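Long-range contacts in hypothetical protein XAC2396 (Xanthomonas axonopodis pv. citri, PDB 2G3W), which is of unknown function but adopts a compact fold built around a variation of the PD-(D/E)XK nuclease motif: residues S15-G20 with I155-E160; V131-S136 with M175-P180. All coordinates share one frame; numbering follows the deposited sequence.

Contact 1. Residues S15-G20 with I155-E160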
# COMPACT_ATOMS: atom_id res chain seq x y z
N SER A 15 -7.83 -14.73 12.44
CA SER A 15 -7.10 -15.55 11.49
C SER A 15 -6.49 -14.62 10.47
O SER A 15 -7.12 -14.25 9.47
CB SER A 15 -8.04 -16.53 10.80
OG SER A 15 -8.53 -17.47 11.74
N ASP A 16 -5.26 -14.22 10.74
CA ASP A 16 -4.57 -13.28 9.88
C ASP A 16 -3.55 -14.04 9.04
O ASP A 16 -2.46 -14.36 9.52
CB ASP A 16 -3.88 -12.19 10.71
CG ASP A 16 -3.32 -11.06 9.85
OD1 ASP A 16 -3.00 -11.25 8.66
OD2 ASP A 16 -3.20 -9.94 10.38
N MSE A 17 -3.92 -14.34 7.80
CA MSE A 17 -3.05 -14.98 6.81
C MSE A 17 -1.82 -14.12 6.50
O MSE A 17 -0.72 -14.61 6.28
CB MSE A 17 -3.81 -15.19 5.50
CG MSE A 17 -4.50 -16.54 5.32
SE MSE A 17 -5.72 -16.62 3.76
CE MSE A 17 -5.24 -14.97 2.79
N ASP A 18 -2.04 -12.81 6.45
CA ASP A 18 -0.97 -11.87 6.07
C ASP A 18 0.19 -11.80 7.08
O ASP A 18 1.35 -11.64 6.68
CB ASP A 18 -1.56 -10.46 5.82
CG ASP A 18 -2.55 -10.42 4.66
OD1 ASP A 18 -2.53 -11.33 3.81
OD2 ASP A 18 -3.35 -9.46 4.57
N ARG A 19 -0.12 -11.95 8.37
CA ARG A 19 0.85 -11.79 9.47
C ARG A 19 1.40 -13.11 9.99
O ARG A 19 2.43 -13.13 10.67
CB ARG A 19 0.21 -11.09 10.68
CG ARG A 19 0.12 -9.58 10.65
CD ARG A 19 -0.79 -9.10 11.81
NE ARG A 19 -0.08 -9.08 13.09
CZ ARG A 19 -0.64 -9.00 14.29
NH1 ARG A 19 -1.96 -8.93 14.43
NH2 ARG A 19 0.14 -9.00 15.36
N GLY A 20 0.68 -14.20 9.72
CA GLY A 20 0.89 -15.43 10.44
C GLY A 20 0.41 -15.30 11.88
O GLY A 20 1.03 -15.84 12.80
N ILE A 155 -11.22 -12.41 9.82
CA ILE A 155 -10.46 -13.15 8.84
C ILE A 155 -9.68 -12.11 8.00
O ILE A 155 -10.30 -11.26 7.34
CB ILE A 155 -11.38 -14.02 7.97
CG1 ILE A 155 -11.83 -15.27 8.73
CG2 ILE A 155 -10.67 -14.48 6.70
CD1 ILE A 155 -13.18 -15.77 8.33
N ILE A 156 -8.35 -12.16 8.07
CA ILE A 156 -7.50 -11.24 7.30
C ILE A 156 -6.66 -12.03 6.29
O ILE A 156 -6.02 -13.02 6.66
CB ILE A 156 -6.62 -10.36 8.21
CG1 ILE A 156 -7.50 -9.69 9.29
CG2 ILE A 156 -5.85 -9.32 7.38
CD1 ILE A 156 -6.72 -8.89 10.36
N GLN A 157 -6.74 -11.61 5.03
CA GLN A 157 -6.12 -12.32 3.91
C GLN A 157 -5.94 -11.39 2.70
O GLN A 157 -6.90 -10.76 2.25
CB GLN A 157 -6.98 -13.55 3.52
CG GLN A 157 -8.29 -13.27 2.74
CD GLN A 157 -9.39 -12.53 3.53
OE1 GLN A 157 -9.32 -12.38 4.75
NE2 GLN A 157 -10.41 -12.08 2.82
N ASP A 158 -4.72 -11.29 2.18
CA ASP A 158 -4.43 -10.43 1.02
C ASP A 158 -4.86 -8.95 1.20
O ASP A 158 -5.33 -8.31 0.26
CB ASP A 158 -5.04 -11.02 -0.26
CG ASP A 158 -4.44 -12.36 -0.61
OD1 ASP A 158 -3.27 -12.60 -0.24
OD2 ASP A 158 -5.14 -13.17 -1.26
N GLY A 159 -4.70 -8.43 2.42
CA GLY A 159 -5.04 -7.05 2.75
C GLY A 159 -6.52 -6.77 2.95
O GLY A 159 -6.93 -5.63 3.20
N GLU A 160 -7.33 -7.82 2.86
CA GLU A 160 -8.76 -7.72 3.03
C GLU A 160 -9.15 -8.23 4.42
O GLU A 160 -8.61 -9.22 4.92
CB GLU A 160 -9.44 -8.55 1.95
CG GLU A 160 -10.92 -8.62 2.04
CD GLU A 160 -11.54 -9.40 0.92
OE1 GLU A 160 -11.50 -10.65 0.95
OE2 GLU A 160 -12.09 -8.76 0.01

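Contact 2. Residues V131-S136 with M175-P180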
# COMPACT_ATOMS: atom_id res chain seq x y z
N VAL A 131 -0.40 5.38 7.56
CA VAL A 131 -1.70 6.01 7.43
C VAL A 131 -2.56 5.04 6.65
O VAL A 131 -2.16 4.54 5.58
CB VAL A 131 -1.66 7.40 6.70
CG1 VAL A 131 -3.13 7.96 6.52
CG2 VAL A 131 -0.80 8.39 7.48
N ILE A 132 -3.70 4.69 7.24
CA ILE A 132 -4.67 3.86 6.53
C ILE A 132 -6.05 4.52 6.46
O ILE A 132 -6.42 5.35 7.33
CB ILE A 132 -4.77 2.43 7.08
CG1 ILE A 132 -5.53 2.38 8.37
CG2 ILE A 132 -3.36 1.71 7.22
CD1 ILE A 132 -6.13 1.03 8.56
N GLU A 133 -6.79 4.17 5.41
CA GLU A 133 -8.14 4.70 5.25
C GLU A 133 -9.10 3.52 5.08
O GLU A 133 -8.84 2.61 4.29
CB GLU A 133 -8.26 5.61 4.04
CG GLU A 133 -9.72 5.94 3.79
CD GLU A 133 -9.94 7.06 2.84
OE1 GLU A 133 -8.95 7.62 2.31
OE2 GLU A 133 -11.12 7.43 2.62
N LEU A 134 -10.20 3.58 5.83
CA LEU A 134 -11.28 2.62 5.73
C LEU A 134 -12.49 3.28 5.05
O LEU A 134 -12.80 4.42 5.33
CB LEU A 134 -11.69 2.18 7.13
CG LEU A 134 -10.56 1.76 8.06
CD1 LEU A 134 -11.12 1.44 9.50
CD2 LEU A 134 -9.78 0.57 7.46
N ASP A 135 -13.17 2.52 4.20
CA ASP A 135 -14.38 3.00 3.52
C ASP A 135 -15.42 3.37 4.56
O ASP A 135 -15.75 2.55 5.42
CB ASP A 135 -14.92 1.88 2.64
CG ASP A 135 -16.19 2.31 1.85
OD1 ASP A 135 -17.28 2.28 2.43
OD2 ASP A 135 -16.08 2.68 0.67
N SER A 136 -15.96 4.59 4.48
CA SER A 136 -16.90 5.08 5.50
C SER A 136 -18.23 4.33 5.51
O SER A 136 -18.90 4.25 6.53
CB SER A 136 -17.18 6.57 5.32
OG SER A 136 -17.63 6.85 4.01
N MSE A 175 -7.11 0.90 2.96
CA MSE A 175 -6.23 1.51 1.99
C MSE A 175 -4.99 2.07 2.70
O MSE A 175 -5.09 2.88 3.59
CB MSE A 175 -6.98 2.56 1.12
CG MSE A 175 -6.07 3.53 0.37
SE MSE A 175 -5.05 2.66 -1.04
CE MSE A 175 -3.79 4.20 -1.40
N VAL A 176 -3.81 1.62 2.29
CA VAL A 176 -2.58 2.10 2.92
C VAL A 176 -2.08 3.36 2.18
O VAL A 176 -1.57 3.27 1.07
CB VAL A 176 -1.52 1.01 2.96
CG1 VAL A 176 -0.29 1.50 3.69
CG2 VAL A 176 -2.09 -0.26 3.66
N ARG A 177 -2.28 4.54 2.78
CA ARG A 177 -1.76 5.79 2.25
C ARG A 177 -0.27 5.96 2.47
O ARG A 177 0.40 6.62 1.71
CB ARG A 177 -2.49 6.98 2.91
CG ARG A 177 -4.02 6.96 2.73
CD ARG A 177 -4.40 7.38 1.33
NE ARG A 177 -5.85 7.67 1.21
CZ ARG A 177 -6.48 7.81 0.04
NH1 ARG A 177 -5.80 7.68 -1.09
NH2 ARG A 177 -7.78 8.08 -0.01
N GLN A 178 0.26 5.40 3.55
CA GLN A 178 1.68 5.54 3.85
C GLN A 178 2.06 4.41 4.78
O GLN A 178 1.26 4.07 5.62
CB GLN A 178 1.95 6.87 4.55
CG GLN A 178 3.45 7.21 4.64
CD GLN A 178 3.75 8.66 4.96
OE1 GLN A 178 3.13 9.56 4.42
NE2 GLN A 178 4.75 8.89 5.82
N ALA A 179 3.24 3.81 4.61
CA ALA A 179 3.71 2.81 5.57
C ALA A 179 5.19 3.06 5.86
O ALA A 179 5.89 3.54 4.97
CB ALA A 179 3.48 1.40 5.02
N PRO A 180 5.67 2.76 7.09
CA PRO A 180 7.12 2.87 7.36
C PRO A 180 7.99 2.05 6.40
O PRO A 180 7.58 0.98 5.96
CB PRO A 180 7.28 2.29 8.78
CG PRO A 180 5.93 2.28 9.39
CD PRO A 180 4.89 2.38 8.29

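Contact 1. Residues S15-G20 with I155-E160
Ser15 and Asp16 end one strand beside Ile155 and Ile156, to which they run parallel. Two backbone bonds join them: Ile156 N to Ser15 O at 2.8 Å, nearly straight, and Met17 N to Ile156 O at 2.7 Å. The tight part includes the face shared by Asp16 and Ile156, both buried. With CG anti to its backbone N (chi1 -171°), the Asp16 carboxylate crosses the Ile156 side chain at a slant, OD1 nearest CG2 and OD2 3.7 Å from CD1 of Ile156. Above the plane of this carboxylate, Arg19 N reaches Asp16 OD1, an Asx motif at the end of the strand. Equally well held, the Asp18 carboxylate binds the two central residues of the type I' turn Gln157-Glu160: its OD1 accepts from Asp158 N with the syn lone pair (2.7 Å), and its OD2 accepts from Gly159 N, also at 2.7 Å.

The looser side is the partly exposed one, where the Met17 side chain, a selenomethionine, is modelled in two conformers and the Asp158 carboxylate turns to Tyr74 N of the second subunit. With both oxygens engaged by adjacent peptide N-H groups, the Asp18 carboxylate is fixed in rotation, and its negative charge is probably eased by them.

Contact 2. Residues V131-S136 with M175-P180
A classic beta bulge lies between strands 168-176 and 129-133, in the middle of the mixed sheet: Arg177 and Gln178 both face Val131. The Val131 carbonyl serves the two of them, taking a weak bond from Arg177 N at 2.8 Å and a longer one from Gln178 N at 3.3 Å, the latter on a lone pair in the carbonyl plane. Val131 N donates a hydrogen bond to Gln178 O. Past the bulge the antiparallel ladder is regular, and Glu133 and Met175 exchange two backbone bonds, Met175 N to Glu133 O being almost straight (174°). Between the bulge and that pair, Ile132 and Val176 form a non-hydrogen-bonded pair, touching through their CG2 methyls at 4.3 Å.

The opposite face of this ladder carries the salt bridge. Glu133 is extended all along its chain and reaches across to Arg177, its OE1 meeting Arg177 NH2 at 2.6 Å in the guanidinium plane and taking a weak second bond from NE at 3.3 Å. The carboxylate and guanidinium planes are 49° apart. Arg177 reaches the oxygen by a bend at chi2 (-75°), its CB resting 3.8 Å from Val131 CG1; Met175 CG lies over one guanidinium face, offset toward the rim. Arg177 NH1 bonds Tyr22 O, and Gln178 OE1 bonds Asn24 ND2, both of the second subunit. Such a doubled residue accentuates the strand's twist, and here it accompanies the corner the chain turns at Arg177, in a sheet consistent with the PD-(D/E)XK-related fold.

Both contacts belong to one mixed sheet, whose strands 6-16, 149-157, 160-165, 168-176 and 129-133 follow one another in that order; strand 160-165 therefore separates the pair joined in contact 1 from the pair joined in contact 2. Their centres are 16 Å apart and their nearest atoms about 7 Å, without touching. Contact 1 is a parallel pairing toward the periphery, centred about 16 Å from the centre of the chain, whereas contact 2 is antiparallel and lies deeper, about 10 Å from it. Each also meets the second subunit, contact 1 through Tyr74 and contact 2 through Tyr22 and Asn24, so both sheet regions take part in the dimer.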